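Side-chain contacts in arginine 3rd transport system periplasmic binding protein (PDB 3KZG), which probably binds arginine in the periplasm as the solute-binding component of a bacterial transport system: residues E48-F52 / D53-P57; T119-A122 / R123-L126; L156-Y159 / E160-K163. One frame throughout, in Å; residues are numbered along the deposited sequence.

Interaction 1: E48-F52 / D53-P57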
ATOM      1  N   GLU A  48      13.777  19.017  27.985  1.00 30.35           N
ATOM      2  CA  GLU A  48      13.853  19.397  29.380  1.00 31.94           C
ATOM      3  C   GLU A  48      12.711  18.700  30.105  1.00 31.47           C
ATOM      4  O   GLU A  48      11.539  19.017  29.892  1.00 30.73           O
ATOM      5  CB  GLU A  48      13.749  20.916  29.522  1.00 35.18           C
ATOM      6  CG  GLU A  48      14.104  21.423  30.904  1.00 40.14           C
ATOM      7  CD  GLU A  48      14.969  22.659  30.853  1.00 43.14           C
ATOM      8  OE1 GLU A  48      14.481  23.715  30.389  1.00 44.48           O
ATOM      9  OE2 GLU A  48      16.144  22.572  31.272  1.00 44.89           O
ATOM     10  N   ALA A  49      13.065  17.742  30.958  1.00 30.85           N
ATOM     11  CA  ALA A  49      12.084  16.963  31.707  1.00 29.60           C
ATOM     12  C   ALA A  49      11.622  17.604  33.010  1.00 29.70           C
ATOM     13  O   ALA A  49      12.430  18.032  33.830  1.00 30.23           O
ATOM     14  CB  ALA A  49      12.643  15.574  31.987  1.00 29.97           C
ATOM     15  N   TYR A  50      10.308  17.649  33.190  1.00 27.85           N
ATOM     16  CA  TYR A  50       9.694  18.213  34.382  1.00 28.60           C
ATOM     17  C   TYR A  50       8.703  17.185  34.868  1.00 27.54           C
ATOM     18  O   TYR A  50       8.372  16.254  34.142  1.00 28.49           O
ATOM     19  CB  TYR A  50       8.898  19.475  34.044  1.00 30.26           C
ATOM     20  CG  TYR A  50       9.703  20.624  33.504  1.00 33.03           C
ATOM     21  CD1 TYR A  50      10.083  21.679  34.329  1.00 33.10           C
ATOM     22  CD2 TYR A  50      10.070  20.670  32.159  1.00 32.67           C
ATOM     23  CE1 TYR A  50      10.805  22.754  33.832  1.00 34.25           C
ATOM     24  CE2 TYR A  50      10.795  21.741  31.653  1.00 34.27           C
ATOM     25  CZ  TYR A  50      11.158  22.778  32.495  1.00 34.67           C
ATOM     26  OH  TYR A  50      11.876  23.839  32.005  1.00 36.29           O
ATOM     27  N   ILE A  51       8.232  17.345  36.095  1.00 27.03           N
ATOM     28  CA  ILE A  51       7.210  16.456  36.604  1.00 26.75           C
ATOM     29  C   ILE A  51       5.998  16.942  35.806  1.00 26.00           C
ATOM     30  O   ILE A  51       5.772  18.148  35.701  1.00 25.03           O
ATOM     31  CB  ILE A  51       6.980  16.672  38.107  1.00 27.52           C
ATOM     32  CG1 ILE A  51       8.207  16.202  38.889  1.00 28.56           C
ATOM     33  CG2 ILE A  51       5.739  15.922  38.564  1.00 26.25           C
ATOM     34  CD1 ILE A  51       8.065  16.355  40.385  1.00 29.35           C
ATOM     35  N   PHE A  52       5.237  16.012  35.237  1.00 24.60           N
ATOM     36  CA  PHE A  52       4.075  16.348  34.411  1.00 23.84           C
ATOM     37  C   PHE A  52       3.343  17.657  34.746  1.00 25.08           C
ATOM     38  O   PHE A  52       3.231  18.547  33.898  1.00 23.86           O
ATOM     39  CB  PHE A  52       3.060  15.197  34.425  1.00 22.48           C
ATOM     40  CG  PHE A  52       1.925  15.383  33.451  1.00 21.18           C
ATOM     41  CD1 PHE A  52       2.130  15.212  32.083  1.00 22.55           C
ATOM     42  CD2 PHE A  52       0.667  15.776  33.894  1.00 21.61           C
ATOM     43  CE1 PHE A  52       1.100  15.436  31.168  1.00 21.04           C
ATOM     44  CE2 PHE A  52      -0.373  16.006  32.991  1.00 22.05           C
ATOM     45  CZ  PHE A  52      -0.155  15.835  31.622  1.00 23.18           C
ATOM     46  N   ASP A  53       2.841  17.771  35.973  1.00 25.57           N
ATOM     47  CA  ASP A  53       2.098  18.961  36.381  1.00 27.76           C
ATOM     48  C   ASP A  53       2.868  20.285  36.276  1.00 27.06           C
ATOM     49  O   ASP A  53       2.257  21.344  36.144  1.00 26.35           O
ATOM     50  CB  ASP A  53       1.584  18.794  37.810  1.00 31.99           C
ATOM     51  CG  ASP A  53       0.419  19.712  38.114  1.00 35.39           C
ATOM     52  OD1 ASP A  53       0.139  19.953  39.306  1.00 37.62           O
ATOM     53  OD2 ASP A  53      -0.222  20.184  37.149  1.00 37.21           O
ATOM     54  N   ASP A  54       4.195  20.234  36.338  1.00 25.16           N
ATOM     55  CA  ASP A  54       4.985  21.456  36.249  1.00 26.17           C
ATOM     56  C   ASP A  54       5.171  21.946  34.813  1.00 25.95           C
ATOM     57  O   ASP A  54       5.630  23.070  34.594  1.00 26.51           O
ATOM     58  CB  ASP A  54       6.366  21.270  36.892  1.00 25.67           C
ATOM     59  CG  ASP A  54       6.304  21.164  38.412  1.00 27.29           C
ATOM     60  OD1 ASP A  54       5.352  21.699  39.020  1.00 27.55           O
ATOM     61  OD2 ASP A  54       7.223  20.556  38.998  1.00 28.33           O
ATOM     62  N   LEU A  55       4.814  21.111  33.842  1.00 24.59           N
ATOM     63  CA  LEU A  55       4.966  21.465  32.434  1.00 23.49           C
ATOM     64  C   LEU A  55       4.186  22.713  32.044  1.00 23.79           C
ATOM     65  O   LEU A  55       4.663  23.534  31.259  1.00 22.45           O
ATOM     66  CB  LEU A  55       4.537  20.291  31.542  1.00 23.19           C
ATOM     67  CG  LEU A  55       5.497  19.100  31.465  1.00 22.29           C
ATOM     68  CD1 LEU A  55       4.850  17.966  30.682  1.00 20.87           C
ATOM     69  CD2 LEU A  55       6.810  19.541  30.808  1.00 19.56           C
ATOM     70  N   PHE A  56       2.985  22.846  32.595  1.00 24.95           N
ATOM     71  CA  PHE A  56       2.126  23.984  32.304  1.00 27.02           C
ATOM     72  C   PHE A  56       2.772  25.323  32.685  1.00 28.75           C
ATOM     73  O   PHE A  56       2.862  26.232  31.855  1.00 28.10           O
ATOM     74  CB  PHE A  56       0.784  23.790  33.008  1.00 26.63           C
ATOM     75  CG  PHE A  56       0.100  22.495  32.642  1.00 28.85           C
ATOM     76  CD1 PHE A  56      -0.467  22.326  31.384  1.00 28.16           C
ATOM     77  CD2 PHE A  56       0.072  21.425  33.537  1.00 27.50           C
ATOM     78  CE1 PHE A  56      -1.049  21.114  31.016  1.00 27.28           C
ATOM     79  CE2 PHE A  56      -0.509  20.208  33.177  1.00 27.69           C
ATOM     80  CZ  PHE A  56      -1.068  20.053  31.915  1.00 27.95           C
ATOM     81  N   PRO A  57       3.233  25.466  33.941  1.00 30.21           N
ATOM     82  CA  PRO A  57       3.856  26.743  34.299  1.00 30.41           C
ATOM     83  C   PRO A  57       5.177  26.958  33.559  1.00 29.85           C
ATOM     84  O   PRO A  57       5.511  28.083  33.189  1.00 29.83           O
ATOM     85  CB  PRO A  57       4.025  26.628  35.812  1.00 31.42           C
ATOM     86  CG  PRO A  57       4.228  25.154  36.010  1.00 32.54           C
ATOM     87  CD  PRO A  57       3.166  24.571  35.109  1.00 30.83           C
TER

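Interaction 2: T119-A122 / R123-L126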
ATOM      1  N   THR A 119      -3.755  15.870  34.556  1.00 20.96           N
ATOM      2  CA  THR A 119      -4.498  15.308  33.430  1.00 20.63           C
ATOM      3  C   THR A 119      -5.990  15.523  33.640  1.00 20.00           C
ATOM      4  O   THR A 119      -6.426  15.905  34.724  1.00 20.82           O
ATOM      5  CB  THR A 119      -4.276  13.778  33.281  1.00 21.98           C
ATOM      6  OG1 THR A 119      -4.836  13.099  34.413  1.00 22.70           O
ATOM      7  CG2 THR A 119      -2.803  13.454  33.163  1.00 22.37           C
ATOM      8  N   PRO A 120      -6.796  15.284  32.596  1.00 19.58           N
ATOM      9  CA  PRO A 120      -8.244  15.459  32.712  1.00 18.52           C
ATOM     10  C   PRO A 120      -8.901  14.182  33.232  1.00 17.74           C
ATOM     11  O   PRO A 120     -10.126  14.057  33.228  1.00 17.12           O
ATOM     12  CB  PRO A 120      -8.655  15.781  31.285  1.00 20.12           C
ATOM     13  CG  PRO A 120      -7.749  14.889  30.495  1.00 20.47           C
ATOM     14  CD  PRO A 120      -6.405  15.067  31.190  1.00 20.38           C
ATOM     15  N   TYR A 121      -8.080  13.243  33.700  1.00 17.89           N
ATOM     16  CA  TYR A 121      -8.591  11.966  34.185  1.00 17.94           C
ATOM     17  C   TYR A 121      -9.428  12.012  35.464  1.00 18.86           C
ATOM     18  O   TYR A 121     -10.376  11.233  35.620  1.00 18.82           O
ATOM     19  CB  TYR A 121      -7.439  10.966  34.314  1.00 19.91           C
ATOM     20  CG  TYR A 121      -6.781  10.665  32.976  1.00 20.74           C
ATOM     21  CD1 TYR A 121      -7.548  10.584  31.807  1.00 20.86           C
ATOM     22  CD2 TYR A 121      -5.408  10.441  32.878  1.00 20.41           C
ATOM     23  CE1 TYR A 121      -6.965  10.286  30.579  1.00 20.87           C
ATOM     24  CE2 TYR A 121      -4.815  10.140  31.648  1.00 20.93           C
ATOM     25  CZ  TYR A 121      -5.603  10.065  30.506  1.00 19.30           C
ATOM     26  OH  TYR A 121      -5.037   9.775  29.290  1.00 21.87           O
ATOM     27  N   ALA A 122      -9.097  12.918  36.376  1.00 18.30           N
ATOM     28  CA  ALA A 122      -9.875  13.039  37.599  1.00 20.81           C
ATOM     29  C   ALA A 122     -11.292  13.418  37.185  1.00 22.44           C
ATOM     30  O   ALA A 122     -12.280  12.871  37.687  1.00 22.46           O
ATOM     31  CB  ALA A 122      -9.290  14.128  38.494  1.00 21.27           C
ATOM     32  N   ARG A 123     -11.382  14.366  36.259  1.00 23.28           N
ATOM     33  CA  ARG A 123     -12.670  14.829  35.767  1.00 23.59           C
ATOM     34  C   ARG A 123     -13.434  13.707  35.070  1.00 21.53           C
ATOM     35  O   ARG A 123     -14.652  13.597  35.211  1.00 22.40           O
ATOM     36  CB  ARG A 123     -12.465  16.006  34.808  1.00 28.06           C
ATOM     37  CG  ARG A 123     -13.755  16.619  34.293  1.00 34.41           C
ATOM     38  CD  ARG A 123     -13.473  17.853  33.449  1.00 40.11           C
ATOM     39  NE  ARG A 123     -12.836  18.914  34.224  1.00 45.34           N
ATOM     40  CZ  ARG A 123     -13.410  19.552  35.242  1.00 48.05           C
ATOM     41  NH1 ARG A 123     -14.646  19.242  35.618  1.00 48.91           N
ATOM     42  NH2 ARG A 123     -12.749  20.506  35.884  1.00 49.07           N
ATOM     43  N   GLN A 124     -12.721  12.864  34.331  1.00 20.85           N
ATOM     44  CA  GLN A 124     -13.361  11.755  33.627  1.00 20.62           C
ATOM     45  C   GLN A 124     -13.962  10.766  34.619  1.00 21.19           C
ATOM     46  O   GLN A 124     -15.089  10.302  34.449  1.00 20.07           O
ATOM     47  CB  GLN A 124     -12.354  11.022  32.745  1.00 21.89           C
ATOM     48  CG  GLN A 124     -13.009  10.031  31.799  1.00 23.35           C
ATOM     49  CD  GLN A 124     -12.028   9.047  31.207  1.00 23.43           C
ATOM     50  OE1 GLN A 124     -10.958   9.424  30.733  1.00 23.99           O
ATOM     51  NE2 GLN A 124     -12.394   7.770  31.223  1.00 26.45           N
ATOM     52  N   VAL A 125     -13.198  10.453  35.660  1.00 20.81           N
ATOM     53  CA  VAL A 125     -13.638   9.521  36.687  1.00 20.41           C
ATOM     54  C   VAL A 125     -14.894  10.008  37.406  1.00 20.75           C
ATOM     55  O   VAL A 125     -15.879   9.276  37.524  1.00 20.58           O
ATOM     56  CB  VAL A 125     -12.517   9.291  37.741  1.00 21.41           C
ATOM     57  CG1 VAL A 125     -13.021   8.410  38.870  1.00 18.35           C
ATOM     58  CG2 VAL A 125     -11.306   8.645  37.079  1.00 21.61           C
ATOM     59  N   LEU A 126     -14.869  11.245  37.887  1.00 22.01           N
ATOM     60  CA  LEU A 126     -16.019  11.761  38.612  1.00 23.64           C
ATOM     61  C   LEU A 126     -17.254  11.937  37.733  1.00 24.72           C
ATOM     62  O   LEU A 126     -18.372  11.724  38.192  1.00 25.30           O
ATOM     63  CB  LEU A 126     -15.662  13.079  39.306  1.00 22.49           C
ATOM     64  CG  LEU A 126     -14.576  12.998  40.390  1.00 23.80           C
ATOM     65  CD1 LEU A 126     -14.414  14.364  41.013  1.00 24.24           C
ATOM     66  CD2 LEU A 126     -14.929  11.980  41.462  1.00 21.70           C
TER
HETATM   67  O   HOH W   1      -8.853  16.103  35.774  1.00 22.61           O

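Interaction 3: L156-Y159 / E160-K163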
ATOM      1  N   LEU A 156      -6.587   5.204  36.455  1.00 19.19           N
ATOM      2  CA  LEU A 156      -7.040   5.585  35.122  1.00 18.23           C
ATOM      3  C   LEU A 156      -5.878   6.384  34.547  1.00 17.72           C
ATOM      4  O   LEU A 156      -5.519   7.435  35.080  1.00 17.53           O
ATOM      5  CB  LEU A 156      -8.309   6.454  35.198  1.00 18.08           C
ATOM      6  CG  LEU A 156      -8.872   6.939  33.851  1.00 19.75           C
ATOM      7  CD1 LEU A 156      -9.137   5.748  32.937  1.00 17.43           C
ATOM      8  CD2 LEU A 156     -10.156   7.723  34.078  1.00 18.41           C
HETATM    9  N   MSE A 157      -5.274   5.859  33.482  1.00 19.42           N
HETATM   10  CA  MSE A 157      -4.133   6.486  32.825  1.00 20.43           C
HETATM   11  C   MSE A 157      -4.248   6.362  31.307  1.00 18.66           C
HETATM   12  O   MSE A 157      -5.247   5.859  30.800  1.00 19.48           O
HETATM   13  CB  MSE A 157      -2.828   5.825  33.304  1.00 24.49           C
HETATM   14  CG  MSE A 157      -2.705   4.330  32.994  1.00 30.64           C
HETATM   15 SE   MSE A 157      -1.108   3.478  33.741  1.00 41.37          SE
HETATM   16  CE  MSE A 157      -1.584   3.544  35.639  1.00 34.82           C
ATOM     17  N   ASP A 158      -3.232   6.834  30.592  1.00 17.38           N
ATOM     18  CA  ASP A 158      -3.224   6.749  29.135  1.00 16.32           C
ATOM     19  C   ASP A 158      -3.322   5.275  28.719  1.00 17.09           C
ATOM     20  O   ASP A 158      -2.714   4.400  29.347  1.00 18.90           O
ATOM     21  CB  ASP A 158      -1.932   7.348  28.561  1.00 16.60           C
ATOM     22  CG  ASP A 158      -1.697   8.793  28.994  1.00 19.20           C
ATOM     23  OD1 ASP A 158      -2.580   9.647  28.771  1.00 19.31           O
ATOM     24  OD2 ASP A 158      -0.616   9.078  29.551  1.00 19.65           O
ATOM     25  N   TYR A 159      -4.081   5.010  27.662  1.00 15.57           N
ATOM     26  CA  TYR A 159      -4.256   3.655  27.153  1.00 14.72           C
ATOM     27  C   TYR A 159      -2.933   2.964  26.798  1.00 14.89           C
ATOM     28  O   TYR A 159      -2.694   1.832  27.228  1.00 13.92           O
ATOM     29  CB  TYR A 159      -5.176   3.671  25.927  1.00 18.26           C
ATOM     30  CG  TYR A 159      -5.268   2.335  25.222  1.00 20.58           C
ATOM     31  CD1 TYR A 159      -5.859   1.236  25.848  1.00 21.19           C
ATOM     32  CD2 TYR A 159      -4.731   2.160  23.947  1.00 20.14           C
ATOM     33  CE1 TYR A 159      -5.908  -0.010  25.228  1.00 24.25           C
ATOM     34  CE2 TYR A 159      -4.773   0.916  23.313  1.00 23.42           C
ATOM     35  CZ  TYR A 159      -5.363  -0.163  23.961  1.00 24.42           C
ATOM     36  OH  TYR A 159      -5.397  -1.396  23.357  1.00 26.42           O
ATOM     37  N   GLU A 160      -2.076   3.630  26.020  1.00 13.61           N
ATOM     38  CA  GLU A 160      -0.799   3.027  25.638  1.00 15.24           C
ATOM     39  C   GLU A 160       0.131   2.859  26.841  1.00 15.54           C
ATOM     40  O   GLU A 160       1.021   2.003  26.825  1.00 14.82           O
ATOM     41  CB  GLU A 160      -0.077   3.852  24.565  1.00 15.72           C
ATOM     42  CG  GLU A 160      -0.728   3.864  23.185  1.00 18.23           C
ATOM     43  CD  GLU A 160      -0.982   2.479  22.617  1.00 19.80           C
ATOM     44  OE1 GLU A 160      -0.270   1.527  22.994  1.00 21.94           O
ATOM     45  OE2 GLU A 160      -1.896   2.345  21.778  1.00 20.99           O
ATOM     46  N   ALA A 161      -0.056   3.685  27.867  1.00 15.53           N
ATOM     47  CA  ALA A 161       0.761   3.587  29.076  1.00 16.89           C
ATOM     48  C   ALA A 161       0.299   2.362  29.860  1.00 16.98           C
ATOM     49  O   ALA A 161       1.110   1.638  30.434  1.00 17.60           O
ATOM     50  CB  ALA A 161       0.604   4.845  29.938  1.00 14.80           C
ATOM     51  N   ALA A 162      -1.012   2.142  29.882  1.00 15.26           N
ATOM     52  CA  ALA A 162      -1.593   1.001  30.587  1.00 17.95           C
ATOM     53  C   ALA A 162      -1.144  -0.304  29.943  1.00 17.76           C
ATOM     54  O   ALA A 162      -0.769  -1.250  30.636  1.00 18.96           O
ATOM     55  CB  ALA A 162      -3.119   1.091  30.575  1.00 15.28           C
ATOM     56  N   LYS A 163      -1.181  -0.349  28.616  1.00 20.01           N
ATOM     57  CA  LYS A 163      -0.764  -1.539  27.882  1.00 23.04           C
ATOM     58  C   LYS A 163       0.719  -1.808  28.106  1.00 22.26           C
ATOM     59  O   LYS A 163       1.138  -2.958  28.232  1.00 21.56           O
ATOM     60  CB  LYS A 163      -1.030  -1.369  26.385  1.00 27.48           C
ATOM     61  CG  LYS A 163      -2.482  -1.529  25.986  1.00 31.74           C
ATOM     62  CD  LYS A 163      -2.585  -1.869  24.509  1.00 37.65           C
ATOM     63  CE  LYS A 163      -1.875  -3.181  24.200  1.00 38.91           C
ATOM     64  NZ  LYS A 163      -1.935  -3.508  22.748  1.00 41.56           N
TER

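Interaction 1: E48-F52 / D53-P57
The ring of Phe56 turns an edge toward the face of Phe52 in an offset edge-to-face pair, with centroids 5.8 Å apart and planes at 88°. Leu55 meets both the Phe52 ring and the Tyr50 ring: its CD1 approaches CD1 of Phe52 obliquely at 4.1 Å, while its other branch, CD2, leans on CD2 of Tyr50 at 3.7 Å. One leucine thereby bridges two aromatic side chains that precede the helix. Phe52 has CG anti to its backbone N (chi1 -172°), which carries the ring to where both Leu55 and Phe56 can touch it.

The backbone ties this turn together. Asp54 N donates to Ile51 O at 2.7 Å, and Leu55 N donates to Phe52 O at 3.0 Å. The CB of Leu55 also rests against Phe52 O, 3.2 Å away.

The contact is the turn from strand 44-50 into helix 55-60. The strand pairs with strand 4-13 through Glu48 and Tyr50, Phe56 forms a cation-pi contact with Arg77, and Phe52 packs on the loop before helix 121-127.

Interaction 2: T119-A122 / R123-L126
Pro120 and Gln124 span the first turn of helix 121-127, the helix of the beta-alpha-beta unit that links strand 112-116 to strand 133-137. Pro120 occupies the N-cap position, and its carbonyl oxygen accepts Gln124 N at 3.1 Å. The next two rungs are straighter: Val125 N to Tyr121 O (2.9 Å, 164°) and Leu126 N to Ala122 O (3.1 Å, 172°). Ahead of them, a water donates to Thr119 O and accepts from Arg123 N, and Thr119 OG1 takes a weak bond from Tyr121 N.

Among the side chains, Tyr121 and Gln124 lie alongside each other and point the same way, ring and amide planes 79° apart. Gln124 OE1 stands 3.8 Å from Tyr121 CD1, approaching the ring obliquely. The glutamine chain is extended beyond CG, which brings its amide to Ser92, whose OG bonds OE1. Val125 CG2 presses on Tyr121 O at 3.1 Å. Arg123 bends at chi3 and pairs with Glu76 in a salt bridge.

Chemically, at the start of the helix a hydroxyl takes one amide weakly, and the water stands in for a direct bond between Arg123 N and Thr119 O, four residues earlier. The touch between Tyr121 and Gln124 is van der Waals in kind, while their polar ends are fixed by Asp158 and Ser92.

Interaction 3: L156-Y159 / E160-K163
Lys163 lays its aliphatic chain over the ring of Tyr159, one helical turn earlier, in a CH-pi contact. CG sits over one face, 4.1 Å from the centroid and 26° off the ring normal, offset toward the rim. The chain then runs outward across the phenol end, where CD comes within 3.3 Å of CZ and 3.1 Å of OH of Tyr159, a tight fit. With CG of Tyr159 anti to the backbone N (chi1 172°), the ring leans forward along the helix, toward Lys163. The carboxylate of Glu160 also approaches this ring, its plane at 77° to the ring plane and OE2 3.6 Å from CE2 of Tyr159; the glutamate chain bends at chi2 to bring it there.

Backbone bonds wind the first turn. Asp158 O accepts Ala162 N at 2.9 Å and, more weakly, Ala161 N; Tyr159 O accepts Lys163 N at 3.0 Å. This is the C-terminal end of strand 154-158, the middle strand of the five-stranded mixed sheet, passing directly into helix 159-166. Asp158 stands at the N-cap position, yet its carboxylate makes no capping bond: OD1 takes the hydroxyl of Tyr121, and OD2 takes Asn13 ND2 and, weakly, Ser70 OG. Asn13 and Ser70 lie beyond the five-stranded sheet, consistent with a place facing the cleft between the two lobes of this family's fold.

Apolar contacts hold the buried side. Selenomethionine Met157 has its CG between the backbone N and the carbonyl carbon, and from there CG reaches Ala162 CB at 4.1 Å while SE lies over Ala162 CA. Next to it, the CB atoms of Asp158 and Ala161 meet at 3.8 Å.

How the interactions relate
Interactions 1 and 3 are both turns from a strand into a helix, but in different sheets, and their nearest atoms stay about 7 Å apart. Interaction 2 is a helix start and touches both: Thr119 CG2 meets Phe52 CE2 at 3.5 Å, and the pair of Tyr121 and Asp158 joins it to interaction 3. Interaction 2 packs against the sheet to which the strand of interaction 3 belongs, with Val125 and Gln124 resting on Leu156. All three are partly buried, and interaction 3, with four buried residues, lies closest to the chain centre. Aromatic and leucine packing dominates interaction 1, helical backbone bonds and a bridging water interaction 2, and lysine-over-tyrosine contact interaction 3.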